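Local coordinates for protein mini spindles (Drosophila melanogaster, PDB 5VJC) that probably binds tubulin through TOG domains built of HEAT repeats and so promotes microtubule dynamics and formation of the mitotic spindle, at residues V107-L112 against D150-G155; P139-K144 against R158-V163; L143-P148 against T189-E194; K171-V176 against D193-L198. All coordinates share one frame; numbering follows the deposited sequence.

Contact 1. Residues V107-L112 against D150-G155; sequences VLIKGL and DAVRNG
Ala151 opens the contact on helix 150-166: its CB reaches the outer end of Ile109, 3.7 Å from CD1, with CG1 of the same isoleucine almost as near. This is the more open border of the interface. One residue on, Val152 turns its two methyls to different partners. CG1, anti to the backbone N (chi1 177°), meets Leu112 CD1, while CG2 lies 4.0 Å from Leu108 CB and touches CD1 of that leucine as well. Even the backbone of Val152 takes part, since Leu112 CD1 rests 3.6 Å from its carbonyl O. The walk ends at Gly155, where the helices come closest in register: its CA is 5.5 Å from that of Leu112. Here Leu112 lies directly on bare backbone, CD2 at 4.0 Å from Gly155 C, and a CB modelled on the glycine would press tightly on Leu112 CD1. An alanine in place of Leu112 would remove both methyls and would probably open a gap between Val152 and the Gly155 backbone. The axes of the two segments, 9.1 Å apart and inclined by 27°, run nearly side by side, consistent with the stacked helices of a HEAT-repeat solenoid such as the TOG domain.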
loop_
_atom_site.group_PDB
_atom_site.type_symbol
_atom_site.label_atom_id
_atom_site.label_comp_id
_atom_site.label_asym_id
_atom_site.label_seq_id
_atom_site.Cartn_x
_atom_site.Cartn_y
_atom_site.Cartn_z
ATOM N N VAL A 107 3.130 -0.993 16.669
ATOM C CA VAL A 107 1.820 -1.212 16.046
ATOM C C VAL A 107 2.001 -1.442 14.543
ATOM O O VAL A 107 1.361 -2.321 13.952
ATOM C CB VAL A 107 0.853 -0.024 16.304
ATOM C CG1 VAL A 107 -0.407 -0.179 15.474
ATOM C CG2 VAL A 107 0.498 0.067 17.785
ATOM N N LEU A 108 2.907 -0.689 13.926
ATOM C CA LEU A 108 3.148 -0.873 12.503
ATOM C C LEU A 108 3.718 -2.268 12.214
ATOM O O LEU A 108 3.226 -2.967 11.327
ATOM C CB LEU A 108 4.061 0.227 11.966
ATOM C CG LEU A 108 3.537 1.659 12.090
ATOM C CD1 LEU A 108 4.616 2.668 11.673
ATOM C CD2 LEU A 108 2.300 1.852 11.251
ATOM N N ILE A 109 4.716 -2.704 12.979
ATOM C CA ILE A 109 5.360 -3.993 12.703
ATOM C C ILE A 109 4.421 -5.181 12.929
ATOM O O ILE A 109 4.375 -6.119 12.136
ATOM C CB ILE A 109 6.644 -4.187 13.559
ATOM C CG1 ILE A 109 7.780 -3.301 13.021
ATOM C CG2 ILE A 109 7.087 -5.657 13.531
ATOM C CD1 ILE A 109 8.848 -2.926 14.054
ATOM N N LYS A 110 3.702 -5.152 14.032
ATOM C CA LYS A 110 2.753 -6.218 14.320
ATOM C C LYS A 110 1.537 -6.171 13.365
ATOM O O LYS A 110 1.077 -7.215 12.927
ATOM C CB LYS A 110 2.303 -6.145 15.780
ATOM C CG LYS A 110 3.450 -6.326 16.793
ATOM C CD LYS A 110 4.196 -7.647 16.554
ATOM C CE LYS A 110 3.461 -8.818 17.195
ATOM N NZ LYS A 110 4.191 -10.100 16.956
ATOM N N GLY A 111 1.036 -4.978 13.034
ATOM C CA GLY A 111 -0.045 -4.866 12.044
ATOM C C GLY A 111 0.383 -5.391 10.671
ATOM O O GLY A 111 -0.365 -6.098 9.985
ATOM N N LEU A 112 1.603 -5.056 10.268
ATOM C CA LEU A 112 2.124 -5.566 8.997
ATOM C C LEU A 112 2.302 -7.084 9.019
ATOM O O LEU A 112 1.972 -7.729 8.057
ATOM C CB LEU A 112 3.438 -4.863 8.632
ATOM C CG LEU A 112 3.198 -3.412 8.196
ATOM C CD1 LEU A 112 4.486 -2.571 8.252
ATOM C CD2 LEU A 112 2.568 -3.369 6.807
ATOM N N ASP A 150 13.594 0.255 9.370
ATOM C CA ASP A 150 13.824 -0.890 8.502
ATOM C C ASP A 150 12.712 -1.954 8.550
ATOM O O ASP A 150 12.266 -2.441 7.513
ATOM C CB ASP A 150 15.154 -1.531 8.879
ATOM C CG ASP A 150 15.563 -2.604 7.930
ATOM O OD1 ASP A 150 16.306 -2.291 6.981
ATOM O OD2 ASP A 150 15.153 -3.762 8.135
ATOM N N ALA A 151 12.266 -2.324 9.747
ATOM C CA ALA A 151 11.292 -3.417 9.845
ATOM C C ALA A 151 9.927 -3.001 9.277
ATOM O O ALA A 151 9.209 -3.831 8.714
ATOM C CB ALA A 151 11.142 -3.881 11.271
ATOM N N VAL A 152 9.592 -1.721 9.416
ATOM C CA VAL A 152 8.366 -1.186 8.808
ATOM C C VAL A 152 8.453 -1.222 7.280
ATOM O O VAL A 152 7.541 -1.726 6.613
ATOM C CB VAL A 152 8.074 0.248 9.263
ATOM C CG1 VAL A 152 6.844 0.793 8.546
ATOM C CG2 VAL A 152 7.858 0.295 10.777
ATOM N N ARG A 153 9.550 -0.708 6.721
ATOM C CA ARG A 153 9.733 -0.715 5.272
ATOM C C ARG A 153 9.684 -2.135 4.720
ATOM O O ARG A 153 9.020 -2.398 3.700
ATOM C CB ARG A 153 11.061 -0.045 4.886
ATOM C CG ARG A 153 11.195 1.402 5.327
ATOM C CD ARG A 153 12.323 2.104 4.561
ATOM N NE ARG A 153 13.603 1.438 4.797
ATOM C CZ ARG A 153 14.414 1.727 5.809
ATOM N NH1 ARG A 153 14.091 2.682 6.667
ATOM N NH2 ARG A 153 15.565 1.063 5.956
ATOM N N ASN A 154 10.365 -3.070 5.387
ATOM C CA ASN A 154 10.319 -4.460 4.921
ATOM C C ASN A 154 8.903 -5.064 4.976
ATOM O O ASN A 154 8.519 -5.867 4.120
ATOM C CB ASN A 154 11.288 -5.333 5.721
ATOM C CG ASN A 154 12.727 -5.182 5.237
ATOM O OD1 ASN A 154 12.963 -4.710 4.121
ATOM N ND2 ASN A 154 13.692 -5.574 6.071
ATOM N N GLY A 155 8.146 -4.686 5.997
ATOM C CA GLY A 155 6.813 -5.237 6.201
ATOM C C GLY A 155 5.882 -4.713 5.123
ATOM O O GLY A 155 5.112 -5.465 4.536
#

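Contact 2. Residues P139-K144 against R158-V163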
loop_
_atom_site.group_PDB
_atom_site.type_symbol
_atom_site.label_atom_id
_atom_site.label_comp_id
_atom_site.label_asym_id
_atom_site.label_seq_id
_atom_site.Cartn_x
_atom_site.Cartn_y
_atom_site.Cartn_z
ATOM N N PRO A 139 -2.962 3.048 -1.024
ATOM C CA PRO A 139 -2.274 4.348 -0.916
ATOM C C PRO A 139 -1.725 4.602 0.484
ATOM O O PRO A 139 -0.647 5.192 0.647
ATOM C CB PRO A 139 -3.371 5.377 -1.239
ATOM C CG PRO A 139 -4.416 4.628 -1.928
ATOM C CD PRO A 139 -4.342 3.197 -1.510
ATOM N N HIS A 140 -2.479 4.138 1.481
ATOM C CA HIS A 140 -2.131 4.347 2.863
ATOM C C HIS A 140 -1.009 3.428 3.280
ATOM O O HIS A 140 -0.115 3.835 4.036
ATOM C CB HIS A 140 -3.359 4.148 3.758
ATOM C CG HIS A 140 -4.504 5.026 3.380
ATOM N ND1 HIS A 140 -4.515 6.379 3.636
ATOM C CD2 HIS A 140 -5.656 4.752 2.720
ATOM C CE1 HIS A 140 -5.641 6.897 3.176
ATOM N NE2 HIS A 140 -6.351 5.933 2.614
ATOM N N LEU A 141 -1.061 2.186 2.807
ATOM C CA LEU A 141 0.042 1.268 3.044
ATOM C C LEU A 141 1.333 1.835 2.454
ATOM O O LEU A 141 2.354 1.873 3.122
ATOM C CB LEU A 141 -0.258 -0.099 2.434
ATOM C CG LEU A 141 0.867 -1.112 2.284
ATOM C CD1 LEU A 141 1.261 -1.668 3.656
ATOM C CD2 LEU A 141 0.426 -2.263 1.275
ATOM N N LEU A 142 1.260 2.302 1.209
ATOM C CA LEU A 142 2.443 2.799 0.513
ATOM C C LEU A 142 3.104 3.984 1.210
ATOM O O LEU A 142 4.314 4.175 1.083
ATOM C CB LEU A 142 2.097 3.181 -0.919
ATOM C CG LEU A 142 2.287 2.035 -1.910
ATOM C CD1 LEU A 142 1.475 2.304 -3.160
ATOM C CD2 LEU A 142 3.771 1.893 -2.260
ATOM N N LEU A 143 2.309 4.772 1.936
ATOM C CA LEU A 143 2.824 5.877 2.740
ATOM C C LEU A 143 3.927 5.458 3.688
ATOM O O LEU A 143 4.795 6.253 4.006
ATOM C CB LEU A 143 1.703 6.530 3.558
ATOM C CG LEU A 143 0.846 7.546 2.800
ATOM C CD1 LEU A 143 -0.118 8.198 3.774
ATOM C CD2 LEU A 143 1.708 8.609 2.096
ATOM N N LYS A 144 3.881 4.214 4.147
ATOM C CA LYS A 144 4.876 3.727 5.087
ATOM C C LYS A 144 6.113 3.102 4.406
ATOM O O LYS A 144 7.044 2.680 5.090
ATOM C CB LYS A 144 4.249 2.701 6.032
ATOM C CG LYS A 144 2.955 3.128 6.712
ATOM C CD LYS A 144 2.921 4.611 7.075
ATOM C CE LYS A 144 3.662 4.912 8.339
ATOM N NZ LYS A 144 3.379 6.326 8.744
ATOM N N ARG A 158 6.596 -6.426 1.877
ATOM C CA ARG A 158 6.132 -7.818 1.870
ATOM C C ARG A 158 4.616 -7.891 1.610
ATOM O O ARG A 158 4.134 -8.678 0.770
ATOM C CB ARG A 158 6.494 -8.490 3.201
ATOM C CG ARG A 158 5.959 -9.896 3.388
ATOM C CD ARG A 158 6.838 -10.980 2.777
ATOM N NE ARG A 158 6.455 -12.319 3.233
ATOM C CZ ARG A 158 5.539 -13.088 2.639
ATOM N NH1 ARG A 158 4.904 -12.669 1.549
ATOM N NH2 ARG A 158 5.257 -14.291 3.132
ATOM N N VAL A 159 3.874 -7.050 2.321
ATOM C CA VAL A 159 2.424 -6.932 2.120
ATOM C C VAL A 159 2.124 -6.423 0.716
ATOM O O VAL A 159 1.282 -6.968 0.031
ATOM C CB VAL A 159 1.794 -5.974 3.179
ATOM C CG1 VAL A 159 0.282 -5.698 2.878
ATOM C CG2 VAL A 159 1.987 -6.533 4.586
ATOM N N LEU A 160 2.809 -5.368 0.283
ATOM C CA LEU A 160 2.537 -4.826 -1.045
ATOM C C LEU A 160 2.733 -5.905 -2.126
ATOM O O LEU A 160 1.967 -6.001 -3.105
ATOM C CB LEU A 160 3.428 -3.619 -1.336
ATOM C CG LEU A 160 3.067 -2.827 -2.603
ATOM C CD1 LEU A 160 1.802 -1.974 -2.412
ATOM C CD2 LEU A 160 4.218 -1.953 -3.056
ATOM N N ARG A 161 3.716 -6.771 -1.915
ATOM C CA ARG A 161 4.007 -7.772 -2.940
ATOM C C ARG A 161 3.088 -8.978 -2.858
ATOM O O ARG A 161 3.091 -9.821 -3.753
ATOM C CB ARG A 161 5.469 -8.177 -2.856
ATOM C CG ARG A 161 6.350 -7.035 -3.358
ATOM C CD ARG A 161 7.834 -7.316 -3.182
ATOM N NE ARG A 161 8.612 -6.130 -3.512
ATOM C CZ ARG A 161 9.940 -6.107 -3.604
ATOM N NH1 ARG A 161 10.638 -7.225 -3.424
ATOM N NH2 ARG A 161 10.560 -4.970 -3.912
ATOM N N GLN A 162 2.267 -9.018 -1.811
ATOM C CA GLN A 162 1.119 -9.906 -1.770
ATOM C C GLN A 162 -0.117 -9.264 -2.403
ATOM O O GLN A 162 -0.877 -9.938 -3.068
ATOM C CB GLN A 162 0.788 -10.291 -0.336
ATOM C CG GLN A 162 1.842 -11.135 0.341
ATOM C CD GLN A 162 1.469 -11.360 1.769
ATOM O OE1 GLN A 162 1.335 -10.395 2.547
ATOM N NE2 GLN A 162 1.227 -12.623 2.124
ATOM N N VAL A 163 -0.322 -7.970 -2.155
ATOM C CA VAL A 163 -1.481 -7.272 -2.703
ATOM C C VAL A 163 -1.556 -7.408 -4.221
ATOM O O VAL A 163 -2.642 -7.635 -4.780
ATOM C CB VAL A 163 -1.466 -5.783 -2.321
ATOM C CG1 VAL A 163 -2.590 -5.040 -3.028
ATOM C CG2 VAL A 163 -1.614 -5.629 -0.797
#
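Leu141 pushes its CD2 methyl in among three side chains of helix 150-166, and this is the close-packed part of the contact. That methyl lies 3.8 Å from Val159 CG1 and 3.9 Å from Leu160 CD1, with Val163 CG2 a little farther off at 4.4 Å. A chi1 of 166° swings Leu141 CG opposite its own nitrogen, which puts the CD2 branch within reach of the facing helix. Leu160 answers with both of its methyls: CD1 meets Leu141 CD2 and also Leu142 CG, whereas CD2 faces Leu142 CD2 at 4.0 Å. The Leu142 and Leu160 side chains cross at about a right angle, so they touch over a short length. All five residues that meet are buried, and the interface between them is wholly apolar.

The looser side belongs to the flanks. Leu143 and Arg158 are exposed and keep clear of the opposite segment, and the backbones stay well apart, with 7.8 Å between the CA atoms of Leu141 and Leu160. Arg161 likewise turns elsewhere, forming a salt bridge with Glu194 and a cation-pi contact with Phe197.

The contact joins the end of helix 131-142 to the middle of helix 150-166, close to the centre of the chain. Helix 105-124 adds Leu115 and Phe119 beside Val159 and Val163, and helix 169-178 brings Tyr175 and Val176 against Leu142 and Val172 against Leu160.

Contact 3. Residues L143-P148 against T189-E194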
loop_
_atom_site.group_PDB
_atom_site.type_symbol
_atom_site.label_atom_id
_atom_site.label_comp_id
_atom_site.label_asym_id
_atom_site.label_seq_id
_atom_site.Cartn_x
_atom_site.Cartn_y
_atom_site.Cartn_z
ATOM N N LEU A 143 2.309 4.772 1.936
ATOM C CA LEU A 143 2.824 5.877 2.740
ATOM C C LEU A 143 3.927 5.458 3.688
ATOM O O LEU A 143 4.795 6.253 4.006
ATOM C CB LEU A 143 1.703 6.530 3.558
ATOM C CG LEU A 143 0.846 7.546 2.800
ATOM C CD1 LEU A 143 -0.118 8.198 3.774
ATOM C CD2 LEU A 143 1.708 8.609 2.096
ATOM N N LYS A 144 3.881 4.214 4.147
ATOM C CA LYS A 144 4.876 3.727 5.087
ATOM C C LYS A 144 6.113 3.102 4.406
ATOM O O LYS A 144 7.044 2.680 5.090
ATOM C CB LYS A 144 4.249 2.701 6.032
ATOM C CG LYS A 144 2.955 3.128 6.712
ATOM C CD LYS A 144 2.921 4.611 7.075
ATOM C CE LYS A 144 3.662 4.912 8.339
ATOM N NZ LYS A 144 3.379 6.326 8.744
ATOM N N ILE A 145 6.143 3.039 3.080
ATOM C CA ILE A 145 7.252 2.317 2.441
ATOM C C ILE A 145 8.559 3.094 2.631
ATOM O O ILE A 145 9.652 2.528 2.543
ATOM C CB ILE A 145 7.025 2.050 0.945
ATOM C CG1 ILE A 145 7.868 0.848 0.494
ATOM C CG2 ILE A 145 7.343 3.291 0.102
ATOM C CD1 ILE A 145 7.649 0.436 -0.953
ATOM N N GLY A 146 8.437 4.377 2.952
ATOM C CA GLY A 146 9.606 5.197 3.197
ATOM C C GLY A 146 9.861 5.447 4.671
ATOM O O GLY A 146 10.583 6.377 5.018
ATOM N N ASP A 147 9.271 4.629 5.541
ATOM C CA ASP A 147 9.427 4.823 6.991
ATOM C C ASP A 147 10.912 4.860 7.409
ATOM O O ASP A 147 11.735 4.184 6.793
ATOM C CB ASP A 147 8.707 3.705 7.741
ATOM C CG ASP A 147 8.413 4.063 9.189
ATOM O OD1 ASP A 147 9.198 3.663 10.077
ATOM O OD2 ASP A 147 7.404 4.751 9.426
ATOM N N PRO A 148 11.254 5.654 8.448
ATOM C CA PRO A 148 12.601 5.638 9.035
ATOM C C PRO A 148 13.049 4.239 9.457
ATOM O O PRO A 148 14.247 3.957 9.440
ATOM C CB PRO A 148 12.465 6.536 10.271
ATOM C CG PRO A 148 11.314 7.435 9.987
ATOM C CD PRO A 148 10.405 6.713 9.028
ATOM N N THR A 189 12.644 7.718 -2.801
ATOM C CA THR A 189 13.638 6.677 -3.050
ATOM C C THR A 189 13.039 5.264 -3.036
ATOM O O THR A 189 13.299 4.466 -3.941
ATOM C CB THR A 189 14.773 6.736 -2.027
ATOM O OG1 THR A 189 15.331 8.056 -2.028
ATOM C CG2 THR A 189 15.857 5.714 -2.359
ATOM N N GLU A 190 12.248 4.955 -2.014
ATOM C CA GLU A 190 11.714 3.601 -1.873
ATOM C C GLU A 190 10.658 3.305 -2.934
ATOM O O GLU A 190 10.575 2.182 -3.443
ATOM C CB GLU A 190 11.137 3.389 -0.461
ATOM C CG GLU A 190 12.200 3.378 0.652
ATOM C CD GLU A 190 13.157 2.178 0.553
ATOM O OE1 GLU A 190 12.868 1.249 -0.229
ATOM O OE2 GLU A 190 14.187 2.169 1.260
ATOM N N CYS A 191 9.875 4.316 -3.305
ATOM C CA CYS A 191 8.911 4.127 -4.381
ATOM C C CYS A 191 9.637 3.892 -5.699
ATOM O O CYS A 191 9.246 3.019 -6.470
ATOM C CB CYS A 191 7.944 5.316 -4.484
ATOM S SG CYS A 191 6.675 5.311 -3.173
ATOM N N LEU A 192 10.713 4.635 -5.952
ATOM C CA LEU A 192 11.505 4.377 -7.164
ATOM C C LEU A 192 12.052 2.937 -7.232
ATOM O O LEU A 192 11.914 2.276 -8.263
ATOM C CB LEU A 192 12.655 5.377 -7.272
ATOM C CG LEU A 192 12.230 6.779 -7.719
ATOM C CD1 LEU A 192 13.298 7.838 -7.336
ATOM C CD2 LEU A 192 11.910 6.801 -9.217
ATOM N N ASP A 193 12.647 2.451 -6.140
ATOM C CA ASP A 193 13.098 1.055 -6.049
ATOM C C ASP A 193 11.938 0.059 -6.277
ATOM O O ASP A 193 12.118 -0.994 -6.891
ATOM C CB ASP A 193 13.754 0.772 -4.679
ATOM C CG ASP A 193 15.120 1.455 -4.511
ATOM O OD1 ASP A 193 15.659 1.996 -5.497
ATOM O OD2 ASP A 193 15.652 1.447 -3.380
ATOM N N GLU A 194 10.751 0.381 -5.780
ATOM C CA GLU A 194 9.610 -0.498 -5.995
ATOM C C GLU A 194 9.197 -0.492 -7.465
ATOM O O GLU A 194 8.873 -1.539 -8.032
ATOM C CB GLU A 194 8.438 -0.094 -5.086
ATOM C CG GLU A 194 7.393 -1.214 -4.927
ATOM C CD GLU A 194 7.956 -2.469 -4.252
ATOM O OE1 GLU A 194 9.062 -2.419 -3.657
ATOM O OE2 GLU A 194 7.270 -3.506 -4.276
#
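Ile145, in the type I turn from Lys144 to Asp147, carries nearly all of the loop's share of this contact with helix 185-202. Its chi1 of -156° puts CG1 opposite the backbone N and leaves CG2 between that nitrogen and the carbonyl carbon. CG2 is thereby set against the helix, 3.8 Å from Glu190 CB and 3.9 Å from Cys191 SG. The other branch ends in CD1, 4.2 Å from Glu194 OE1, an oxygen already engaged by a salt bridge to Arg161. The carbonyl of Ile145 also faces the helix, but it meets carbon: its O lies 3.3 Å from Glu190 CG, and this buried acceptor has no polar partner in the model. At Gly146 the two backbones come nearest, its CA 5.7 Å from Glu190 CA and 4.1 Å from Glu190 CG. Glu190 is bent at chi2 (-66°) instead of extended, and OE1 of its carboxylate forms a salt bridge with Arg157. Asp147 then turns from the helix, its amide closing the turn on Lys144 O. The loop links helix 131-142 to helix 150-166; Arg186 of helix 185-202 bonds to Gly146 O, and Arg153 of helix 150-166 takes Asp147 O, while helix 224-241 packs on Thr189 and Leu192.

Contact 4. Residues K171-V176 against D193-L198; sequences KVFGYV and DELTFL
Phe173 meets Leu195 and Leu198 across an antiparallel pair of helices in the HEAT-repeat array of this TOG domain, the axes of the two segments 10.1 Å apart and 158° between their directions. Followed outward from CB, the Phe173 side chain leaves with a trans chi1 of -176°, which carries the ring across to helix 185-202. CD1 is touched from two directions, by Leu195 CD2 and, obliquely to the ring, by Leu198 CD1 at 4.1 Å. Next comes CE1, with Leu195 CD2 only 3.5 Å away, and at the tip CZ still feels the same methyl at 3.8 Å. The methyl thus sits over one ring face, shifted toward the rim, in a CH-pi contact 25° off the ring normal. Ile206 and Cys207 also touch this ring. An alanine here would strip away the ring and would probably leave Leu195 CD2 without its aromatic face, opening a gap beside Leu198. A turn later, Val176 and Leu195 lie alongside one another, pointing opposite ways. Val176 CG2 reaches Leu198 CD1 more loosely, at 4.3 Å, and CG1 brushes Glu194 CB. The last detail is the seat of Val176 CG1: Leu195 CG and CD2 are both 3.6 Å from it.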
loop_
_atom_site.group_PDB
_atom_site.type_symbol
_atom_site.label_atom_id
_atom_site.label_comp_id
_atom_site.label_asym_id
_atom_site.label_seq_id
_atom_site.Cartn_x
_atom_site.Cartn_y
_atom_site.Cartn_z
ATOM N N LYS A 171 -2.854 -1.136 -11.282
ATOM C CA LYS A 171 -3.337 -0.164 -10.296
ATOM C C LYS A 171 -2.298 0.079 -9.201
ATOM O O LYS A 171 -2.079 1.214 -8.799
ATOM C CB LYS A 171 -4.657 -0.620 -9.687
ATOM C CG LYS A 171 -5.791 -0.671 -10.697
ATOM C CD LYS A 171 -7.119 -0.965 -10.034
ATOM C CE LYS A 171 -8.276 -0.746 -11.014
ATOM N NZ LYS A 171 -8.295 0.671 -11.494
ATOM N N VAL A 172 -1.636 -0.980 -8.740
ATOM C CA VAL A 172 -0.578 -0.831 -7.741
ATOM C C VAL A 172 0.570 0.009 -8.292
ATOM O O VAL A 172 1.094 0.900 -7.596
ATOM C CB VAL A 172 -0.056 -2.195 -7.267
ATOM C CG1 VAL A 172 1.148 -2.016 -6.323
ATOM C CG2 VAL A 172 -1.183 -2.963 -6.561
ATOM N N PHE A 173 0.950 -0.260 -9.542
ATOM C CA PHE A 173 1.978 0.530 -10.204
ATOM C C PHE A 173 1.619 2.014 -10.127
ATOM O O PHE A 173 2.468 2.831 -9.768
ATOM C CB PHE A 173 2.179 0.104 -11.667
ATOM C CG PHE A 173 3.316 0.830 -12.360
ATOM C CD1 PHE A 173 4.610 0.335 -12.302
ATOM C CD2 PHE A 173 3.086 2.001 -13.057
ATOM C CE1 PHE A 173 5.652 0.990 -12.940
ATOM C CE2 PHE A 173 4.128 2.673 -13.672
ATOM C CZ PHE A 173 5.402 2.173 -13.613
ATOM N N GLY A 174 0.369 2.334 -10.470
ATOM C CA GLY A 174 -0.167 3.680 -10.361
ATOM C C GLY A 174 -0.039 4.286 -8.967
ATOM O O GLY A 174 0.390 5.428 -8.833
ATOM N N TYR A 175 -0.414 3.543 -7.928
ATOM C CA TYR A 175 -0.269 4.050 -6.548
ATOM C C TYR A 175 1.186 4.287 -6.139
ATOM O O TYR A 175 1.502 5.255 -5.443
ATOM C CB TYR A 175 -0.921 3.090 -5.563
ATOM C CG TYR A 175 -2.435 3.134 -5.607
ATOM C CD1 TYR A 175 -3.118 4.330 -5.392
ATOM C CD2 TYR A 175 -3.176 1.993 -5.845
ATOM C CE1 TYR A 175 -4.515 4.386 -5.428
ATOM C CE2 TYR A 175 -4.568 2.033 -5.879
ATOM C CZ TYR A 175 -5.228 3.240 -5.668
ATOM O OH TYR A 175 -6.602 3.297 -5.688
ATOM N N VAL A 176 2.081 3.406 -6.572
ATOM C CA VAL A 176 3.494 3.608 -6.310
ATOM C C VAL A 176 4.006 4.860 -7.001
ATOM O O VAL A 176 4.762 5.638 -6.386
ATOM C CB VAL A 176 4.345 2.404 -6.760
ATOM C CG1 VAL A 176 5.847 2.731 -6.542
ATOM C CG2 VAL A 176 3.941 1.187 -5.949
ATOM N N ASP A 193 12.647 2.451 -6.140
ATOM C CA ASP A 193 13.098 1.055 -6.049
ATOM C C ASP A 193 11.938 0.059 -6.277
ATOM O O ASP A 193 12.118 -0.994 -6.891
ATOM C CB ASP A 193 13.754 0.772 -4.679
ATOM C CG ASP A 193 15.120 1.455 -4.511
ATOM O OD1 ASP A 193 15.659 1.996 -5.497
ATOM O OD2 ASP A 193 15.652 1.447 -3.380
ATOM N N GLU A 194 10.751 0.381 -5.780
ATOM C CA GLU A 194 9.610 -0.498 -5.995
ATOM C C GLU A 194 9.197 -0.492 -7.465
ATOM O O GLU A 194 8.873 -1.539 -8.032
ATOM C CB GLU A 194 8.438 -0.094 -5.086
ATOM C CG GLU A 194 7.393 -1.214 -4.927
ATOM C CD GLU A 194 7.956 -2.469 -4.252
ATOM O OE1 GLU A 194 9.062 -2.419 -3.657
ATOM O OE2 GLU A 194 7.270 -3.506 -4.276
ATOM N N LEU A 195 9.234 0.677 -8.103
ATOM C CA LEU A 195 8.933 0.738 -9.525
ATOM C C LEU A 195 9.892 -0.168 -10.306
ATOM O O LEU A 195 9.480 -0.874 -11.229
ATOM C CB LEU A 195 8.998 2.177 -10.042
ATOM C CG LEU A 195 7.902 3.112 -9.479
ATOM C CD1 LEU A 195 8.221 4.595 -9.705
ATOM C CD2 LEU A 195 6.502 2.758 -10.042
ATOM N N THR A 196 11.157 -0.162 -9.908
ATOM C CA THR A 196 12.173 -0.995 -10.552
ATOM C C THR A 196 11.816 -2.475 -10.385
ATOM O O THR A 196 11.883 -3.251 -11.345
ATOM C CB THR A 196 13.580 -0.724 -9.972
ATOM O OG1 THR A 196 13.879 0.673 -10.056
ATOM C CG2 THR A 196 14.665 -1.534 -10.719
ATOM N N PHE A 197 11.423 -2.860 -9.169
ATOM C CA PHE A 197 11.018 -4.241 -8.928
ATOM C C PHE A 197 9.825 -4.621 -9.812
ATOM O O PHE A 197 9.810 -5.682 -10.450
ATOM C CB PHE A 197 10.683 -4.465 -7.447
ATOM C CG PHE A 197 9.932 -5.748 -7.188
ATOM C CD1 PHE A 197 10.614 -6.951 -7.045
ATOM C CD2 PHE A 197 8.549 -5.754 -7.111
ATOM C CE1 PHE A 197 9.916 -8.131 -6.820
ATOM C CE2 PHE A 197 7.852 -6.930 -6.884
ATOM C CZ PHE A 197 8.543 -8.115 -6.730
ATOM N N LEU A 198 8.832 -3.747 -9.871
ATOM C CA LEU A 198 7.628 -4.020 -10.647
ATOM C C LEU A 198 7.903 -4.108 -12.149
ATOM O O LEU A 198 7.323 -4.945 -12.854
ATOM C CB LEU A 198 6.577 -2.936 -10.381
ATOM C CG LEU A 198 5.947 -3.001 -8.994
ATOM C CD1 LEU A 198 5.050 -1.781 -8.794
ATOM C CD2 LEU A 198 5.172 -4.315 -8.828
#

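Overall arrangement
From the N terminus, helix 105-124 is joined to helix 150-166 by contact 1, closing a long loop that includes helix 131-142. Contact 2 starts within that loop and closes a shorter one, ending farther along helix 150-166, so contacts 1 and 2 cross; contact 3 also crosses contact 1. Contacts 2 and 3 share Leu143 and Lys144, but contact 3 spans on to helix 185-202. Contact 4 opens inside that span, closing the short connection between helix 169-178 and helix 185-202, and shares Asp193 and Glu194 with contact 3. It follows contacts 1 and 2 in series, its centre about 19 Å from that of contact 1. The Arg161-Glu194 salt bridge ties contact 2 to contacts 3 and 4.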